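Local coordinates for protein beta-Lactamase/D-Alanine Carboxypeptidase (Pseudomonas syringae pv. tomato, PDB 5EVI) that probably hydrolyses beta-lactam antibiotics to substituted beta-amino acids, as a class-C beta-lactamase of the AmpC type, at residues V49-T54 / Y203-N208; T95-L100 / Q134-F139. One frame throughout, in Å; residues are numbered along the deposited sequence.

Each contact sets an irregular loop against another part of the class-C beta-lactamase fold, and the two lie well apart: about 39 Å between centres and about 21 Å between nearest atoms. Contact 1 joins the loop that leaves strand 43-48, at one edge of the large antiparallel sheet, to residues 203-208, which include one strand of the small 206-207/213-214 hairpin. Contact 2 sets the loop 95-100 against helix 132-141. Both segments of contact 2 fall between the two segments of contact 1 in sequence. Contact 1 mixes polar and apolar interactions, whereas contact 2 is apolar. They share no helix or strand, and are two separate local packings without direct coupling.

Contact 1 of 2, residues V49-T54 / Y203-N208; sequences VASKAT and YAQGYN
The phenol oxygen of Tyr207 meets the loop 49-54 at its backbone: Lys52 N donates to Tyr207 OH over 2.9 Å, at a nearly straight 168°. Ser51 CA lies at the edge of the ring, while the Lys52 side chain runs over one face, its CE 4.0 Å from the centroid of the Tyr207 ring in a CH-pi contact. Beyond CE the chain continues off-centre, and Lys52 NZ stands 4.4 Å from the same Tyr207 centroid as a cation-pi partner. Lys52 CG lies anti to its carbonyl carbon (chi1 -59°), and the extended chain beyond it carries the methylenes past the hydroxyl and on across the ring. The second direct bond joins main chains, Gln205 N donating to Ala50 O at 2.8 Å. Beside it the methyls of Ala50 and Ala204 touch, CB to CB 4.0 Å, and Ser51 CB rests on Gln205 CB. Water extends the junction: one molecule donates to Gln205 OE1 at 2.8 Å and bonds weakly to Ser51 OG, while a second lies 2.6 Å from Tyr207 OH and makes a weak bond to Ala53 N. Further out, Asp211, in the turn between strands 206-207 and 213-214, forms a salt bridge with Lys52 NZ, and Pro213 of the second strand packs on Tyr207. The backbone of Tyr207 is bonded to Asn344, just after strand 337-343. The hairpin is thus tied to the loop leaving strand 43-48, at one edge of the large sheet. Lys52 N and a water hold the hydroxyl of Tyr207 in place, and Lys52 CD and CE, packed over one face, limit the turning of its ring. The charge of Lys52 is probably balanced chiefly by Asp211, with the aromatic face secondary.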
ATOM      1  N   VAL B  49       4.853  22.679   5.570  1.00 11.73           N
ATOM      2  CA  VAL B  49       3.485  22.987   5.973  1.00 11.82           C
ATOM      3  C   VAL B  49       2.497  22.060   5.287  1.00 12.45           C
ATOM      4  O   VAL B  49       2.741  21.607   4.129  1.00 12.15           O
ATOM      5  CB  VAL B  49       3.135  24.464   5.700  1.00 11.94           C
ATOM      6  CG1 VAL B  49       3.936  25.384   6.636  1.00 11.88           C
ATOM      7  CG2 VAL B  49       3.379  24.851   4.252  1.00 11.84           C
ATOM      8  N   ALA B  50       1.393  21.792   5.975  1.00 13.05           N
ATOM      9  CA  ALA B  50       0.313  20.924   5.425  1.00 13.81           C
ATOM     10  C   ALA B  50      -0.497  21.633   4.330  1.00 14.71           C
ATOM     11  O   ALA B  50      -1.106  20.990   3.447  1.00 14.84           O
ATOM     12  CB  ALA B  50      -0.603  20.496   6.550  1.00 13.65           C
ATOM     13  N   SER B  51      -0.495  22.967   4.401  1.00 16.35           N
ATOM     14  CA  SER B  51      -1.198  23.838   3.489  1.00 16.92           C
ATOM     15  C   SER B  51      -0.600  25.246   3.480  1.00 17.76           C
ATOM     16  O   SER B  51      -0.408  25.849   4.545  1.00 17.25           O
ATOM     17  CB  SER B  51      -2.681  23.917   3.893  1.00 17.42           C
ATOM     18  OG  SER B  51      -3.332  24.868   3.081  1.00 18.21           O
ATOM     19  N   LYS B  52      -0.344  25.784   2.284  1.00 18.88           N
ATOM     20  CA  LYS B  52       0.152  27.158   2.133  1.00 20.22           C
ATOM     21  C   LYS B  52      -0.891  28.180   2.605  1.00 20.83           C
ATOM     22  O   LYS B  52      -0.543  29.206   3.239  1.00 20.75           O
ATOM     23  CB  LYS B  52       0.541  27.482   0.681  1.00 20.83           C
ATOM     24  CG  LYS B  52       1.607  26.601   0.055  1.00 21.58           C
ATOM     25  CD  LYS B  52       1.440  26.602  -1.458  1.00 22.27           C
ATOM     26  CE  LYS B  52       2.426  25.658  -2.116  1.00 23.12           C
ATOM     27  NZ  LYS B  52       2.443  25.804  -3.591  1.00 23.40           N
ATOM     28  N   ALA B  53      -2.157  27.890   2.313  1.00 20.99           N
ATOM     29  CA  ALA B  53      -3.276  28.771   2.647  1.00 21.30           C
ATOM     30  C   ALA B  53      -3.559  28.923   4.144  1.00 21.57           C
ATOM     31  O   ALA B  53      -4.052  29.969   4.544  1.00 22.91           O
ATOM     32  CB  ALA B  53      -4.538  28.313   1.958  1.00 21.07           C
ATOM     33  N   THR B  54      -3.317  27.871   4.934  1.00 20.82           N
ATOM     34  CA  THR B  54      -3.415  27.910   6.417  1.00 20.67           C
ATOM     35  C   THR B  54      -2.059  28.187   7.071  1.00 19.83           C
ATOM     36  O   THR B  54      -2.006  28.724   8.188  1.00 19.94           O
ATOM     37  CB  THR B  54      -3.905  26.583   7.011  1.00 21.18           C
ATOM     38  OG1 THR B  54      -2.871  25.596   6.898  1.00 21.10           O
ATOM     39  CG2 THR B  54      -5.190  26.082   6.328  1.00 21.49           C
ATOM     40  N   TYR B 203      -6.043  17.293   7.817  1.00 14.22           N
ATOM     41  CA  TYR B 203      -5.929  16.780   6.449  1.00 13.70           C
ATOM     42  C   TYR B 203      -5.143  17.749   5.547  1.00 12.71           C
ATOM     43  O   TYR B 203      -5.633  18.807   5.159  1.00 12.19           O
ATOM     44  CB  TYR B 203      -7.333  16.459   5.909  1.00 13.86           C
ATOM     45  CG  TYR B 203      -7.470  15.704   4.580  1.00 14.12           C
ATOM     46  CD1 TYR B 203      -8.703  15.153   4.209  1.00 14.40           C
ATOM     47  CD2 TYR B 203      -6.390  15.506   3.702  1.00 14.22           C
ATOM     48  CE1 TYR B 203      -8.868  14.481   3.015  1.00 14.08           C
ATOM     49  CE2 TYR B 203      -6.547  14.832   2.509  1.00 14.21           C
ATOM     50  CZ  TYR B 203      -7.775  14.314   2.169  1.00 14.13           C
ATOM     51  OH  TYR B 203      -7.905  13.654   0.967  1.00 13.99           O
ATOM     52  N   ALA B 204      -3.889  17.394   5.264  1.00 12.06           N
ATOM     53  CA  ALA B 204      -3.029  18.147   4.368  1.00 11.73           C
ATOM     54  C   ALA B 204      -3.674  18.459   3.009  1.00 11.48           C
ATOM     55  O   ALA B 204      -4.574  17.776   2.578  1.00 11.54           O
ATOM     56  CB  ALA B 204      -1.718  17.430   4.156  1.00 11.87           C
ATOM     57  N   GLN B 205      -3.241  19.553   2.402  1.00 11.22           N
ATOM     58  CA  GLN B 205      -3.670  19.932   1.060  1.00 11.20           C
ATOM     59  C   GLN B 205      -2.662  19.276   0.167  1.00 11.10           C
ATOM     60  O   GLN B 205      -1.480  19.282   0.513  1.00 11.05           O
ATOM     61  CB  GLN B 205      -3.604  21.453   0.950  1.00 11.46           C
ATOM     62  CG  GLN B 205      -4.054  22.057  -0.357  1.00 11.71           C
ATOM     63  CD  GLN B 205      -5.532  21.827  -0.592  1.00 11.87           C
ATOM     64  OE1 GLN B 205      -6.374  22.534  -0.066  1.00 12.16           O
ATOM     65  NE2 GLN B 205      -5.838  20.856  -1.387  1.00 11.99           N
ATOM     66  N   GLY B 206      -3.108  18.633  -0.915  1.00 11.12           N
ATOM     67  CA  GLY B 206      -2.207  18.151  -1.940  1.00 11.40           C
ATOM     68  C   GLY B 206      -1.893  19.266  -2.929  1.00 11.69           C
ATOM     69  O   GLY B 206      -2.676  20.230  -3.059  1.00 11.32           O
ATOM     70  N   TYR B 207      -0.708  19.194  -3.541  1.00 11.81           N
ATOM     71  CA  TYR B 207      -0.357  20.065  -4.658  1.00 12.22           C
ATOM     72  C   TYR B 207      -0.058  19.257  -5.916  1.00 12.63           C
ATOM     73  O   TYR B 207       0.586  18.207  -5.849  1.00 12.67           O
ATOM     74  CB  TYR B 207       0.784  20.993  -4.266  1.00 12.23           C
ATOM     75  CG  TYR B 207       0.347  21.833  -3.095  1.00 12.21           C
ATOM     76  CD1 TYR B 207      -0.348  23.041  -3.286  1.00 12.15           C
ATOM     77  CD2 TYR B 207       0.510  21.371  -1.779  1.00 12.00           C
ATOM     78  CE1 TYR B 207      -0.813  23.790  -2.201  1.00 12.29           C
ATOM     79  CE2 TYR B 207       0.059  22.120  -0.704  1.00 12.26           C
ATOM     80  CZ  TYR B 207      -0.590  23.323  -0.920  1.00 12.30           C
ATOM     81  OH  TYR B 207      -1.058  24.043   0.141  1.00 12.92           O
ATOM     82  N   ASN B 208      -0.601  19.710  -7.034  1.00 13.21           N
ATOM     83  CA  ASN B 208      -0.521  18.974  -8.310  1.00 13.48           C
ATOM     84  C   ASN B 208       0.714  19.383  -9.132  1.00 14.04           C
ATOM     85  O   ASN B 208       1.607  20.077  -8.624  1.00 14.32           O
ATOM     86  CB  ASN B 208      -1.850  19.124  -9.060  1.00 13.50           C
ATOM     87  CG  ASN B 208      -2.072  20.531  -9.615  1.00 13.20           C
ATOM     88  OD1 ASN B 208      -1.184  21.410  -9.555  1.00 12.93           O
ATOM     89  ND2 ASN B 208      -3.263  20.748 -10.204  1.00 13.59           N
TER
HETATM   90  O   HOH W   1      -5.689  25.216   0.557  1.00 37.41           O
HETATM   91  O   HOH W   2      -2.922  25.837  -0.397  1.00 17.47           O

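Contact 2 of 2, residues T95-L100 / Q134-F139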
ATOM      1  N   THR B  95     -16.537 -18.743  -5.765  1.00 26.82           N
ATOM      2  CA  THR B  95     -16.874 -19.301  -4.454  1.00 27.62           C
ATOM      3  C   THR B  95     -17.415 -18.202  -3.546  1.00 28.27           C
ATOM      4  O   THR B  95     -18.458 -18.364  -2.906  1.00 28.67           O
ATOM      5  CB  THR B  95     -15.650 -19.955  -3.782  1.00 27.04           C
ATOM      6  OG1 THR B  95     -14.939 -20.745  -4.737  1.00 26.79           O
ATOM      7  CG2 THR B  95     -16.063 -20.835  -2.580  1.00 27.41           C
ATOM      8  N   TYR B  96     -16.704 -17.076  -3.521  1.00 28.38           N
ATOM      9  CA  TYR B  96     -16.967 -15.995  -2.572  1.00 27.91           C
ATOM     10  C   TYR B  96     -17.616 -14.754  -3.198  1.00 29.45           C
ATOM     11  O   TYR B  96     -17.738 -13.722  -2.528  1.00 29.73           O
ATOM     12  CB  TYR B  96     -15.655 -15.643  -1.863  1.00 26.59           C
ATOM     13  CG  TYR B  96     -15.134 -16.754  -0.957  1.00 25.11           C
ATOM     14  CD1 TYR B  96     -15.814 -17.094   0.215  1.00 25.07           C
ATOM     15  CD2 TYR B  96     -13.964 -17.441  -1.257  1.00 24.29           C
ATOM     16  CE1 TYR B  96     -15.355 -18.107   1.051  1.00 24.40           C
ATOM     17  CE2 TYR B  96     -13.483 -18.450  -0.415  1.00 24.20           C
ATOM     18  CZ  TYR B  96     -14.185 -18.774   0.732  1.00 24.04           C
ATOM     19  OH  TYR B  96     -13.726 -19.767   1.565  1.00 24.75           O
HETATM   20  N   MSE B  97     -18.053 -14.857  -4.459  1.00 31.96           N
HETATM   21  CA  MSE B  97     -18.736 -13.753  -5.153  1.00 34.51           C
HETATM   22  C   MSE B  97     -19.832 -14.263  -6.068  1.00 35.21           C
HETATM   23  O   MSE B  97     -19.545 -14.623  -7.218  1.00 35.86           O
HETATM   24  CB  MSE B  97     -17.736 -12.929  -5.981  1.00 36.72           C
HETATM   25  CG  MSE B  97     -17.207 -11.746  -5.189  1.00 39.26           C
HETATM   26 SE   MSE B  97     -18.706 -10.547  -4.782  1.00 44.09          SE
HETATM   27  CE  MSE B  97     -18.951  -9.703  -6.530  1.00 43.19           C
ATOM     28  N   PRO B  98     -21.102 -14.285  -5.587  1.00 35.13           N
ATOM     29  CA  PRO B  98     -22.222 -14.738  -6.441  1.00 34.93           C
ATOM     30  C   PRO B  98     -22.338 -14.093  -7.837  1.00 34.11           C
ATOM     31  O   PRO B  98     -22.434 -14.843  -8.821  1.00 33.24           O
ATOM     32  CB  PRO B  98     -23.464 -14.474  -5.578  1.00 34.65           C
ATOM     33  CG  PRO B  98     -22.959 -14.628  -4.189  1.00 34.55           C
ATOM     34  CD  PRO B  98     -21.552 -14.068  -4.200  1.00 35.09           C
ATOM     35  N   PRO B  99     -22.264 -12.737  -7.947  1.00 33.50           N
ATOM     36  CA  PRO B  99     -22.343 -12.131  -9.292  1.00 32.81           C
ATOM     37  C   PRO B  99     -21.418 -12.712 -10.379  1.00 31.78           C
ATOM     38  O   PRO B  99     -21.743 -12.597 -11.558  1.00 31.70           O
ATOM     39  CB  PRO B  99     -21.981 -10.663  -9.036  1.00 33.25           C
ATOM     40  CG  PRO B  99     -22.407 -10.411  -7.643  1.00 33.42           C
ATOM     41  CD  PRO B  99     -22.153 -11.699  -6.903  1.00 33.91           C
ATOM     42  N   LEU B 100     -20.298 -13.326  -9.995  1.00 30.08           N
ATOM     43  CA  LEU B 100     -19.336 -13.871 -10.957  1.00 29.74           C
ATOM     44  C   LEU B 100     -19.365 -15.396 -11.173  1.00 28.98           C
ATOM     45  O   LEU B 100     -18.418 -15.966 -11.710  1.00 27.69           O
ATOM     46  CB  LEU B 100     -17.920 -13.376 -10.586  1.00 29.19           C
ATOM     47  CG  LEU B 100     -17.794 -11.845 -10.508  1.00 29.24           C
ATOM     48  CD1 LEU B 100     -16.358 -11.437 -10.213  1.00 28.55           C
ATOM     49  CD2 LEU B 100     -18.281 -11.182 -11.796  1.00 29.11           C
ATOM     50  N   GLN B 134     -22.883  -1.608 -13.097  1.00 22.38           N
ATOM     51  CA  GLN B 134     -21.957  -1.436 -14.217  1.00 21.86           C
ATOM     52  C   GLN B 134     -20.590  -2.077 -13.966  1.00 20.63           C
ATOM     53  O   GLN B 134     -20.025  -2.664 -14.870  1.00 19.46           O
ATOM     54  CB  GLN B 134     -21.803   0.043 -14.571  1.00 22.17           C
ATOM     55  CG  GLN B 134     -23.021   0.607 -15.285  1.00 23.08           C
ATOM     56  CD  GLN B 134     -22.932   2.096 -15.551  1.00 23.90           C
ATOM     57  OE1 GLN B 134     -22.260   2.825 -14.822  1.00 24.36           O
ATOM     58  NE2 GLN B 134     -23.660   2.571 -16.574  1.00 23.85           N
ATOM     59  N   LEU B 135     -20.084  -1.964 -12.736  1.00 19.76           N
ATOM     60  CA  LEU B 135     -18.846  -2.650 -12.322  1.00 19.67           C
ATOM     61  C   LEU B 135     -18.940  -4.169 -12.436  1.00 20.66           C
ATOM     62  O   LEU B 135     -18.038  -4.815 -12.952  1.00 18.85           O
ATOM     63  CB  LEU B 135     -18.461  -2.270 -10.876  1.00 18.88           C
ATOM     64  CG  LEU B 135     -17.148  -2.844 -10.307  1.00 18.39           C
ATOM     65  CD1 LEU B 135     -15.938  -2.385 -11.104  1.00 18.29           C
ATOM     66  CD2 LEU B 135     -16.957  -2.458  -8.848  1.00 18.10           C
HETATM   67  N   MSE B 136     -20.045  -4.735 -11.954  1.00 22.75           N
HETATM   68  CA  MSE B 136     -20.238  -6.177 -12.033  1.00 24.71           C
HETATM   69  C   MSE B 136     -20.316  -6.612 -13.470  1.00 23.62           C
HETATM   70  O   MSE B 136     -19.656  -7.576 -13.852  1.00 22.17           O
HETATM   71  CB  MSE B 136     -21.438  -6.620 -11.194  1.00 28.35           C
HETATM   72  CG  MSE B 136     -21.110  -6.512  -9.702  1.00 32.26           C
HETATM   73 SE   MSE B 136     -19.678  -7.768  -9.194  1.00 40.62          SE
HETATM   74  CE  MSE B 136     -18.486  -6.508  -8.252  1.00 38.58           C
ATOM     75  N   ASP B 137     -21.063  -5.867 -14.287  1.00 23.64           N
ATOM     76  CA  ASP B 137     -21.189  -6.163 -15.709  1.00 23.64           C
ATOM     77  C   ASP B 137     -19.807  -6.170 -16.374  1.00 21.91           C
ATOM     78  O   ASP B 137     -19.475  -7.078 -17.135  1.00 22.26           O
ATOM     79  CB  ASP B 137     -22.127  -5.142 -16.384  1.00 24.81           C
ATOM     80  CG  ASP B 137     -23.595  -5.256 -15.901  1.00 26.46           C
ATOM     81  OD1 ASP B 137     -23.943  -6.242 -15.209  1.00 28.23           O
ATOM     82  OD2 ASP B 137     -24.394  -4.327 -16.195  1.00 28.88           O
ATOM     83  N   TYR B 138     -18.987  -5.174 -16.035  1.00 20.11           N
ATOM     84  CA  TYR B 138     -17.583  -5.144 -16.444  1.00 18.56           C
ATOM     85  C   TYR B 138     -16.809  -6.429 -16.082  1.00 17.64           C
ATOM     86  O   TYR B 138     -16.092  -6.986 -16.907  1.00 17.41           O
ATOM     87  CB  TYR B 138     -16.885  -3.887 -15.880  1.00 18.52           C
ATOM     88  CG  TYR B 138     -15.399  -3.907 -16.118  1.00 18.74           C
ATOM     89  CD1 TYR B 138     -14.902  -3.821 -17.416  1.00 18.62           C
ATOM     90  CD2 TYR B 138     -14.497  -4.118 -15.066  1.00 19.06           C
ATOM     91  CE1 TYR B 138     -13.557  -3.870 -17.664  1.00 19.02           C
ATOM     92  CE2 TYR B 138     -13.133  -4.182 -15.312  1.00 19.00           C
ATOM     93  CZ  TYR B 138     -12.680  -4.068 -16.627  1.00 18.87           C
ATOM     94  OH  TYR B 138     -11.356  -4.099 -16.932  1.00 19.01           O
ATOM     95  N   PHE B 139     -16.935  -6.870 -14.838  1.00 17.02           N
ATOM     96  CA  PHE B 139     -16.255  -8.074 -14.365  1.00 17.19           C
ATOM     97  C   PHE B 139     -16.852  -9.358 -14.926  1.00 18.29           C
ATOM     98  O   PHE B 139     -16.110 -10.272 -15.213  1.00 18.76           O
ATOM     99  CB  PHE B 139     -16.276  -8.151 -12.836  1.00 16.65           C
ATOM    100  CG  PHE B 139     -15.322  -7.214 -12.157  1.00 15.97           C
ATOM    101  CD1 PHE B 139     -13.975  -7.149 -12.542  1.00 16.02           C
ATOM    102  CD2 PHE B 139     -15.743  -6.443 -11.086  1.00 15.86           C
ATOM    103  CE1 PHE B 139     -13.083  -6.296 -11.877  1.00 15.81           C
ATOM    104  CE2 PHE B 139     -14.860  -5.603 -10.422  1.00 15.89           C
ATOM    105  CZ  PHE B 139     -13.529  -5.533 -10.817  1.00 15.68           C
TER
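Met97 and Met136, both selenomethionines with selenium in place of the methionine sulfur, bend toward each other until their ends meet. In Met97 the chain folds at chi2 (-63°) and again at chi3, bringing its CE to 3.4 Å from Met136 SE. Met136 sets out from the helix with CG anti to its own carbonyl carbon (chi1 -72°); a further bend at chi2 turns its selenium toward the loop 95-100, and chi3 swings its CE to 3.7 Å from Met97 CE. The two side chains therefore approach tip to tip. A second neighbour of the selenium is the ring of Pro99, which crosses the Met136 chain at a slant: Pro99 CB is 3.7 Å from Met136 SE, with CG a little farther away. Met97 CE and Pro99 CB meet the selenium from directions about 70° apart. One helical turn onward, a separate apolar touch joins Leu100 to Phe139. There the CD2 branch of Leu100 does the work, resting 3.8 Å from Phe139 CB and nearly as close to the Phe139 carbonyl carbon; the aromatic ring itself leads away from the loop. No hydrogen bond passes between the two segments, so the interface depends on shape and dispersion. Within the loop, the bond from Leu100 N to Met97 O, 3.2 Å, closes the turn over Pro98 and Pro99 of the short 3-10 segment. Leu100 O also accepts from Thr103 OG1 farther along the loop. Phe139 of the helix packs against Leu105; from the loop, Met97 touches Ile165 and Arg168 of helix 156-169. The loop 95-100 thereby touches both helix 132-141 and helix 156-169, within the loop-rich part of the chain linking helix 70-83 to helix 112-115.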